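Local coordinates for protein vaginolysin (Gardnerella vaginalis, PDB 5IMY) that probably acts as a secreted pore-forming toxin that binds cholesterol in host membranes and lyses the cells, at residues I211-Q216 with G262-V267; Y266-T271 with S305-I310; H161-R166 with A337-S342. One frame throughout, in Å; residues are numbered along the deposited sequence.

Contact 1 of 3, residues I211-Q216 with G262-V267; sequences IVNFKQ and GRSMYV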
loop_
_atom_site.group_PDB
_atom_site.type_symbol
_atom_site.label_atom_id
_atom_site.label_comp_id
_atom_site.label_asym_id
_atom_site.label_seq_id
_atom_site.Cartn_x
_atom_site.Cartn_y
_atom_site.Cartn_z
ATOM N N ILE A 211 -3.559 23.450 8.888
ATOM C CA ILE A 211 -4.050 24.824 8.869
ATOM C C ILE A 211 -5.556 24.788 9.066
ATOM O O ILE A 211 -6.256 24.011 8.405
ATOM C CB ILE A 211 -3.686 25.538 7.555
ATOM C CG1 ILE A 211 -2.171 25.490 7.319
ATOM C CG2 ILE A 211 -4.186 26.979 7.573
ATOM C CD1 ILE A 211 -1.339 26.112 8.428
ATOM N N VAL A 212 -6.056 25.626 9.969
ATOM C CA VAL A 212 -7.466 25.616 10.345
ATOM C C VAL A 212 -7.944 27.052 10.498
ATOM O O VAL A 212 -7.329 27.844 11.218
ATOM C CB VAL A 212 -7.701 24.826 11.648
ATOM C CG1 VAL A 212 -9.183 24.785 11.992
ATOM C CG2 VAL A 212 -7.141 23.416 11.520
ATOM N N ASN A 213 -9.039 27.382 9.820
ATOM C CA ASN A 213 -9.691 28.680 9.944
ATOM C C ASN A 213 -10.858 28.536 10.911
ATOM O O ASN A 213 -11.777 27.751 10.662
ATOM C CB ASN A 213 -10.173 29.173 8.578
ATOM C CG ASN A 213 -10.749 30.576 8.629
ATOM O OD1 ASN A 213 -10.380 31.385 9.481
ATOM N ND2 ASN A 213 -11.663 30.871 7.711
ATOM N N PHE A 214 -10.816 29.276 12.016
ATOM C CA PHE A 214 -11.889 29.270 13.002
ATOM C C PHE A 214 -12.723 30.532 12.851
ATOM O O PHE A 214 -12.180 31.643 12.843
ATOM C CB PHE A 214 -11.337 29.182 14.426
ATOM C CG PHE A 214 -10.811 27.830 14.791
ATOM C CD1 PHE A 214 -11.672 26.821 15.192
ATOM C CD2 PHE A 214 -9.455 27.564 14.743
ATOM C CE1 PHE A 214 -11.190 25.574 15.530
ATOM C CE2 PHE A 214 -8.967 26.320 15.081
ATOM C CZ PHE A 214 -9.835 25.322 15.476
ATOM N N LYS A 215 -14.037 30.359 12.732
ATOM C CA LYS A 215 -14.978 31.468 12.644
ATOM C C LYS A 215 -15.998 31.333 13.763
ATOM O O LYS A 215 -16.738 30.345 13.819
ATOM C CB LYS A 215 -15.675 31.496 11.284
ATOM C CG LYS A 215 -14.910 32.267 10.225
ATOM C CD LYS A 215 -15.514 32.082 8.846
ATOM C CE LYS A 215 -14.770 32.911 7.816
ATOM N NZ LYS A 215 -15.115 32.522 6.422
ATOM N N GLN A 216 -16.032 32.325 14.649
ATOM C CA GLN A 216 -17.009 32.396 15.729
ATOM C C GLN A 216 -17.977 33.527 15.400
ATOM O O GLN A 216 -17.600 34.705 15.435
ATOM C CB GLN A 216 -16.322 32.622 17.072
ATOM C CG GLN A 216 -15.145 31.690 17.316
ATOM C CD GLN A 216 -14.659 31.719 18.749
ATOM O OE1 GLN A 216 -13.741 32.466 19.092
ATOM N NE2 GLN A 216 -15.273 30.902 19.597
ATOM N N GLY A 262 -18.316 38.658 14.251
ATOM C CA GLY A 262 -17.783 37.914 15.370
ATOM C C GLY A 262 -16.273 37.907 15.448
ATOM O O GLY A 262 -15.637 38.966 15.434
ATOM N N ARG A 263 -15.690 36.713 15.532
ATOM C CA ARG A 263 -14.267 36.553 15.786
ATOM C C ARG A 263 -13.712 35.502 14.839
ATOM O O ARG A 263 -14.289 34.418 14.706
ATOM C CB ARG A 263 -14.032 36.150 17.245
ATOM C CG ARG A 263 -12.650 36.455 17.786
ATOM C CD ARG A 263 -12.692 36.532 19.303
ATOM N NE ARG A 263 -11.380 36.331 19.911
ATOM C CZ ARG A 263 -10.869 35.142 20.219
ATOM N NH1 ARG A 263 -11.551 34.029 19.973
ATOM N NH2 ARG A 263 -9.667 35.064 20.775
ATOM N N SER A 264 -12.602 35.824 14.179
ATOM C CA SER A 264 -11.998 34.952 13.183
ATOM C C SER A 264 -10.501 34.850 13.433
ATOM O O SER A 264 -9.855 35.841 13.785
ATOM C CB SER A 264 -12.254 35.481 11.765
ATOM O OG SER A 264 -11.451 34.808 10.811
ATOM N N MET A 265 -9.953 33.650 13.251
ATOM C CA MET A 265 -8.521 33.449 13.420
ATOM C C MET A 265 -8.065 32.250 12.602
ATOM O O MET A 265 -8.845 31.340 12.309
ATOM C CB MET A 265 -8.151 33.244 14.894
ATOM C CG MET A 265 -8.796 32.034 15.545
ATOM S SD MET A 265 -8.128 31.718 17.188
ATOM C CE MET A 265 -8.905 30.152 17.551
ATOM N N TYR A 266 -6.783 32.264 12.246
ATOM C CA TYR A 266 -6.124 31.158 11.570
ATOM C C TYR A 266 -5.145 30.494 12.528
ATOM O O TYR A 266 -4.409 31.178 13.246
ATOM C CB TYR A 266 -5.383 31.642 10.321
ATOM C CG TYR A 266 -6.265 31.786 9.104
ATOM C CD1 TYR A 266 -6.423 30.735 8.213
ATOM C CD2 TYR A 266 -6.938 32.971 8.843
ATOM C CE1 TYR A 266 -7.226 30.856 7.098
ATOM C CE2 TYR A 266 -7.744 33.104 7.727
ATOM C CZ TYR A 266 -7.884 32.042 6.858
ATOM O OH TYR A 266 -8.686 32.161 5.743
ATOM N N VAL A 267 -5.132 29.164 12.533
ATOM C CA VAL A 267 -4.316 28.390 13.461
ATOM C C VAL A 267 -3.483 27.393 12.670
ATOM O O VAL A 267 -4.005 26.698 11.792
ATOM C CB VAL A 267 -5.177 27.655 14.506
ATOM C CG1 VAL A 267 -4.287 26.957 15.523
ATOM C CG2 VAL A 267 -6.119 28.628 15.197
#
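Phe214 stands next to Met265 and Val267 on one face of two antiparallel strands, and its ring rests against both. From the alpha carbon, CG lies anti to the carbonyl carbon (chi1 -74°), which turns the ring along the strand toward Val267. CB of Phe214 is 4.0 Å from CG of Met265. Further out, CD2 touches the methyl CE of the same methionine at 3.9 Å. The tightest apolar contact is at the ring edge, where CG2 of Val267 lies 3.5 Å from CD2 of Phe214 and 3.7 Å from its CE2. CG1 of Val212, two residues back on the same strand, sits over the rim of one ring face. Beneath this cluster the backbones of Phe214 and Met265 form a hydrogen-bonded pair, with like pairs at Val212 with Val267 and Gln216 with Arg263.

On the other face Asn213 lies flat on Tyr266. The amide and ring planes are only 6° apart, and CB of Asn213 makes an off-centre CH-pi contact 4.2 Å from the ring centroid of Tyr266. Back on the Phe214 face, at the end of the ladder, the Gln216 and Arg263 side chains run side by side, their flat groups 60° apart. NH1 of Arg263 bonds chiefly to the carbonyl of Leu332 and gives only a weak hydrogen bond to OE1 of Gln216 at 2.8 Å.

Phe214, Met265 and Val267 all pack against Leu329 of helix 326-335, while Asn213 touches Phe184 of helix 177-184 on the opposite face. Strand 166-173 continues the sheet beyond 211-216, and strand 305-311 continues it beyond 263-267, which places this pair in the interior of the central sheet.

Contact 2 of 3, residues Y266-T271 with S305-I310; sequences YVKFDT and SVCAVI. Unlike the reference sequence in segment 305-310: Cys307 (reference Thr).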
loop_
_atom_site.group_PDB
_atom_site.type_symbol
_atom_site.label_atom_id
_atom_site.label_comp_id
_atom_site.label_asym_id
_atom_site.label_seq_id
_atom_site.Cartn_x
_atom_site.Cartn_y
_atom_site.Cartn_z
ATOM N N TYR A 266 -6.783 32.264 12.246
ATOM C CA TYR A 266 -6.124 31.158 11.570
ATOM C C TYR A 266 -5.145 30.494 12.528
ATOM O O TYR A 266 -4.409 31.178 13.246
ATOM C CB TYR A 266 -5.383 31.642 10.321
ATOM C CG TYR A 266 -6.265 31.786 9.104
ATOM C CD1 TYR A 266 -6.423 30.735 8.213
ATOM C CD2 TYR A 266 -6.938 32.971 8.843
ATOM C CE1 TYR A 266 -7.226 30.856 7.098
ATOM C CE2 TYR A 266 -7.744 33.104 7.727
ATOM C CZ TYR A 266 -7.884 32.042 6.858
ATOM O OH TYR A 266 -8.686 32.161 5.743
ATOM N N VAL A 267 -5.132 29.164 12.533
ATOM C CA VAL A 267 -4.316 28.390 13.461
ATOM C C VAL A 267 -3.483 27.393 12.670
ATOM O O VAL A 267 -4.005 26.698 11.792
ATOM C CB VAL A 267 -5.177 27.655 14.506
ATOM C CG1 VAL A 267 -4.287 26.957 15.523
ATOM C CG2 VAL A 267 -6.119 28.628 15.197
ATOM N N LYS A 268 -2.193 27.320 12.989
ATOM C CA LYS A 268 -1.281 26.345 12.404
ATOM C C LYS A 268 -0.906 25.326 13.470
ATOM O O LYS A 268 -0.298 25.683 14.485
ATOM C CB LYS A 268 -0.028 27.026 11.853
ATOM C CG LYS A 268 1.024 26.056 11.311
ATOM C CD LYS A 268 2.309 26.766 10.900
ATOM C CE LYS A 268 3.083 27.290 12.105
ATOM N NZ LYS A 268 4.327 28.005 11.714
ATOM N N PHE A 269 -1.274 24.069 13.243
ATOM C CA PHE A 269 -0.807 22.952 14.053
ATOM C C PHE A 269 0.326 22.261 13.313
ATOM O O PHE A 269 0.169 21.893 12.145
ATOM C CB PHE A 269 -1.920 21.937 14.317
ATOM C CG PHE A 269 -3.154 22.520 14.936
ATOM C CD1 PHE A 269 -3.366 22.431 16.300
ATOM C CD2 PHE A 269 -4.114 23.136 14.151
ATOM C CE1 PHE A 269 -4.506 22.958 16.874
ATOM C CE2 PHE A 269 -5.257 23.662 14.718
ATOM C CZ PHE A 269 -5.452 23.573 16.082
ATOM N N ASP A 270 1.462 22.079 13.984
ATOM C CA ASP A 270 2.530 21.277 13.413
ATOM C C ASP A 270 3.234 20.499 14.513
ATOM O O ASP A 270 3.238 20.897 15.680
ATOM C CB ASP A 270 3.546 22.129 12.624
ATOM C CG ASP A 270 4.267 23.149 13.487
ATOM O OD1 ASP A 270 4.267 23.009 14.725
ATOM O OD2 ASP A 270 4.854 24.095 12.916
ATOM N N THR A 271 3.818 19.371 14.121
ATOM C CA THR A 271 4.589 18.536 15.025
ATOM C C THR A 271 5.713 17.891 14.234
ATOM O O THR A 271 5.637 17.754 13.010
ATOM C CB THR A 271 3.725 17.453 15.686
ATOM O OG1 THR A 271 4.518 16.709 16.620
ATOM C CG2 THR A 271 3.158 16.496 14.637
ATOM N N SER A 305 2.882 21.903 18.244
ATOM C CA SER A 305 2.982 23.350 18.368
ATOM C C SER A 305 1.757 24.002 17.739
ATOM O O SER A 305 1.242 23.535 16.720
ATOM C CB SER A 305 4.254 23.857 17.690
ATOM O OG SER A 305 4.663 25.103 18.222
ATOM N N VAL A 306 1.284 25.080 18.358
ATOM C CA VAL A 306 0.097 25.793 17.898
ATOM C C VAL A 306 0.465 27.253 17.679
ATOM O O VAL A 306 1.018 27.902 18.572
ATOM C CB VAL A 306 -1.070 25.662 18.896
ATOM C CG1 VAL A 306 -2.164 26.692 18.606
ATOM C CG2 VAL A 306 -1.651 24.258 18.832
ATOM N N CYS A 307 0.152 27.763 16.489
ATOM C CA CYS A 307 0.448 29.136 16.100
ATOM C C CYS A 307 -0.832 29.746 15.549
ATOM O O CYS A 307 -1.335 29.299 14.513
ATOM C CB CYS A 307 1.578 29.166 15.065
ATOM S SG CYS A 307 1.785 30.698 14.118
ATOM N N ALA A 308 -1.360 30.754 16.244
ATOM C CA ALA A 308 -2.674 31.315 15.946
ATOM C C ALA A 308 -2.545 32.812 15.735
ATOM O O ALA A 308 -2.080 33.519 16.631
ATOM C CB ALA A 308 -3.660 31.038 17.082
ATOM N N VAL A 309 -2.978 33.297 14.575
ATOM C CA VAL A 309 -3.039 34.727 14.296
ATOM C C VAL A 309 -4.506 35.121 14.210
ATOM O O VAL A 309 -5.287 34.492 13.487
ATOM C CB VAL A 309 -2.280 35.101 13.010
ATOM C CG1 VAL A 309 -0.919 34.428 13.001
ATOM C CG2 VAL A 309 -3.078 34.748 11.750
ATOM N N ILE A 310 -4.876 36.150 14.958
ATOM C CA ILE A 310 -6.259 36.600 15.056
ATOM C C ILE A 310 -6.408 37.880 14.251
ATOM O O ILE A 310 -5.497 38.717 14.213
ATOM C CB ILE A 310 -6.655 36.797 16.532
ATOM C CG1 ILE A 310 -6.405 35.494 17.305
ATOM C CG2 ILE A 310 -8.116 37.206 16.649
ATOM C CD1 ILE A 310 -6.466 35.629 18.805
#
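The antiparallel pairing of Tyr266-Thr271 with Ser305-Ile310 joins two strands of the central sheet, running at 168° to each other, with Lys268 and Cys307 facing each other at its middle. The backbone bond from Lys268 N to Cys307 O is short, at 2.6 Å, and is answered by Cys307 N to Lys268 O; similar reciprocal pairs form at Tyr266 with Val309 and at Asp270 with Ser305. Above this middle pair the lysine chain bends at chi3 (70°), bringing CE within 3.8 Å of CB of Cys307, while NZ hydrogen-bonds the carbonyl of Leu195.

In cholesterol-dependent cytolysins helical segments beside this sheet refold into transmembrane beta-hairpins, and the 33 residues linking these two strands, with helices 278-286 and 298-301, probably form one of them. Cys307, a threonine in the reference sequence, is joined by a disulfide to Cys322, and neighbouring Val306 shares backbone bonds with Gly324, so a further segment lies along the outer side of strand 305-311.

The face opposite Lys268 is apolar. Val306 splits its two methyls, CG1 meeting CG1 of Val267 at 3.8 Å and CG2 meeting CD1 of Phe269 at 3.6 Å, with the Phe269 and Val306 side chains lying alongside each other. CG2 of Val267 is 3.9 Å from CB of Ala308. Phe269 also touches Ile326 and Leu329 of helix 326-335. On the Lys268 face, Asp270 takes the chi1 position near 62°, between backbone N and carbonyl carbon, and its OD1 comes 3.1 Å from CB of Ser305.

Contact 3 of 3, residues H161-R166 with A337-S342; sequences HHVAAR and ANLSTS
The carbonyl oxygen of Ala337 receives the backbone N-H of Ala165, with N of Ala165 2.9 Å from O of Ala337. The N-H...O angle is 158°, though the donor is tilted 27° out of the plane of the carbonyl. The same oxygen is approached from the preceding residue by CA of Ala164 at 3.2 Å, so one carbonyl meets two successive residues of the other loop, one by a hydrogen bond and one by a weaker CA-H...O contact.

A second carbonyl works in the reverse direction. O of Val163 faces CA of Asn338 at 3.3 Å in another CA-H...O contact, and the same oxygen has CD1 of Leu339 3.3 Å away. Side-chain packing is limited to one pair: Leu339 sends its CD1 methyl across the loop, where it sits 3.6 Å from CB and 3.8 Å from CG1 of Val163, the two side chains meeting at a slant. CG of the leucine is anti to its own carbonyl carbon (chi1 -60°), and this together with the turn at chi2 brings CD1 to the valine. The methyls of Ala164 and Ala165 lie near the oxygen of Ala337.

Aromatic and proline side chains pack beside the contact. Trp153 of helix 139-158 and Pro123 lie against Val163, and Tyr218 of strand 208-223 touches both Ala165 and Leu339.

The whole is a surface contact of two irregular loops, one leading from helix 139-158 into strand 166-173, the other from helix 326-335 toward strand 347-354. It is plain loop-to-loop packing against strand 208-223 of the central sheet of the thiol-activated cytolysin fold.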
loop_
_atom_site.group_PDB
_atom_site.type_symbol
_atom_site.label_atom_id
_atom_site.label_comp_id
_atom_site.label_asym_id
_atom_site.label_seq_id
_atom_site.Cartn_x
_atom_site.Cartn_y
_atom_site.Cartn_z
ATOM N N HIS A 161 -29.901 38.834 27.654
ATOM C CA HIS A 161 -29.536 37.637 26.909
ATOM C C HIS A 161 -28.023 37.506 26.773
ATOM O O HIS A 161 -27.332 38.468 26.423
ATOM C CB HIS A 161 -30.185 37.664 25.527
ATOM C CG HIS A 161 -31.678 37.770 25.566
ATOM N ND1 HIS A 161 -32.331 38.917 25.960
ATOM C CD2 HIS A 161 -32.644 36.871 25.264
ATOM C CE1 HIS A 161 -33.636 38.722 25.897
ATOM N NE2 HIS A 161 -33.852 37.488 25.477
ATOM N N HIS A 162 -27.517 36.309 27.056
ATOM C CA HIS A 162 -26.127 35.954 26.801
ATOM C C HIS A 162 -26.089 35.072 25.559
ATOM O O HIS A 162 -26.731 34.017 25.524
ATOM C CB HIS A 162 -25.513 35.232 28.001
ATOM C CG HIS A 162 -25.391 36.089 29.222
ATOM N ND1 HIS A 162 -24.819 35.640 30.393
ATOM C CD2 HIS A 162 -25.767 37.369 29.455
ATOM C CE1 HIS A 162 -24.847 36.606 31.295
ATOM N NE2 HIS A 162 -25.418 37.665 30.751
ATOM N N VAL A 163 -25.344 35.506 24.547
ATOM C CA VAL A 163 -25.348 34.878 23.230
ATOM C C VAL A 163 -24.034 34.134 23.042
ATOM O O VAL A 163 -22.954 34.708 23.221
ATOM C CB VAL A 163 -25.553 35.923 22.118
ATOM C CG1 VAL A 163 -25.359 35.301 20.733
ATOM C CG2 VAL A 163 -26.926 36.547 22.236
ATOM N N ALA A 164 -24.131 32.860 22.678
ATOM C CA ALA A 164 -22.970 32.045 22.356
ATOM C C ALA A 164 -22.796 31.990 20.846
ATOM O O ALA A 164 -23.778 31.930 20.098
ATOM C CB ALA A 164 -23.112 30.631 22.920
ATOM N N ALA A 165 -21.544 32.012 20.402
ATOM C CA ALA A 165 -21.249 32.038 18.978
ATOM C C ALA A 165 -21.457 30.667 18.355
ATOM O O ALA A 165 -21.044 29.646 18.912
ATOM C CB ALA A 165 -19.808 32.490 18.741
ATOM N N ARG A 166 -22.108 30.646 17.195
ATOM C CA ARG A 166 -22.053 29.469 16.341
ATOM C C ARG A 166 -20.653 29.370 15.758
ATOM O O ARG A 166 -20.180 30.305 15.102
ATOM C CB ARG A 166 -23.083 29.547 15.221
ATOM C CG ARG A 166 -23.045 28.340 14.286
ATOM C CD ARG A 166 -23.502 28.705 12.889
ATOM N NE ARG A 166 -24.843 29.269 12.908
ATOM C CZ ARG A 166 -25.943 28.546 13.065
ATOM N NH1 ARG A 166 -25.851 27.229 13.218
ATOM N NH2 ARG A 166 -27.128 29.145 13.072
ATOM N N ALA A 337 -16.237 32.822 23.009
ATOM C CA ALA A 337 -17.460 32.035 22.929
ATOM C C ALA A 337 -18.703 32.892 23.106
ATOM O O ALA A 337 -19.779 32.504 22.638
ATOM C CB ALA A 337 -17.447 30.930 23.985
ATOM N N ASN A 338 -18.580 34.045 23.758
ATOM C CA ASN A 338 -19.719 34.897 24.055
ATOM C C ASN A 338 -19.342 36.344 23.782
ATOM O O ASN A 338 -18.166 36.689 23.641
ATOM C CB ASN A 338 -20.171 34.749 25.514
ATOM C CG ASN A 338 -19.674 33.467 26.150
ATOM O OD1 ASN A 338 -18.548 33.401 26.644
ATOM N ND2 ASN A 338 -20.514 32.440 26.146
ATOM N N LEU A 339 -20.363 37.189 23.710
ATOM C CA LEU A 339 -20.152 38.623 23.590
ATOM C C LEU A 339 -19.914 39.190 24.979
ATOM O O LEU A 339 -20.778 39.074 25.854
ATOM C CB LEU A 339 -21.355 39.315 22.946
ATOM C CG LEU A 339 -21.810 38.923 21.538
ATOM C CD1 LEU A 339 -22.381 37.519 21.533
ATOM C CD2 LEU A 339 -22.853 39.922 21.049
ATOM N N SER A 340 -18.759 39.810 25.188
ATOM C CA SER A 340 -18.579 40.654 26.364
ATOM C C SER A 340 -19.301 41.990 26.195
ATOM O O SER A 340 -18.809 43.029 26.644
ATOM C CB SER A 340 -17.087 40.851 26.636
ATOM O OG SER A 340 -16.324 40.744 25.447
ATOM N N THR A 341 -20.468 41.966 25.534
ATOM C CA THR A 341 -21.236 43.125 25.079
ATOM C C THR A 341 -20.461 44.439 25.121
ATOM O O THR A 341 -21.024 45.501 25.412
ATOM C CB THR A 341 -22.531 43.254 25.890
ATOM O OG1 THR A 341 -22.555 44.511 26.576
ATOM C CG2 THR A 341 -22.665 42.108 26.900
ATOM N N SER A 342 -19.170 44.366 24.813
ATOM C CA SER A 342 -18.280 45.519 24.755
ATOM C C SER A 342 -17.234 45.386 23.666
ATOM O O SER A 342 -16.646 46.398 23.269
ATOM C CB SER A 342 -17.566 45.721 26.097
ATOM O OG SER A 342 -16.749 44.604 26.413
#

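Contacts 1 and 2 form successive parts of one sheet, sharing Tyr266 and Val267 on strand 263-271, with centres about 10 Å apart. They also touch directly: CG2 of Val212 lies 3.7 Å from CE2 of Phe269, and CB of Met265 is 3.4 Å from the backbone O of Val309. Contact 3 lies at the surface, its centre about 16 Å from that of contact 1, and touches it through CB of Gln216 and CB of Ala165 at 3.9 Å. Contacts 2 and 3 do not touch, their nearest atoms being about 11 Å apart. Along the chain, contacts 1 and 2 are both nested within the loop that contact 3 closes.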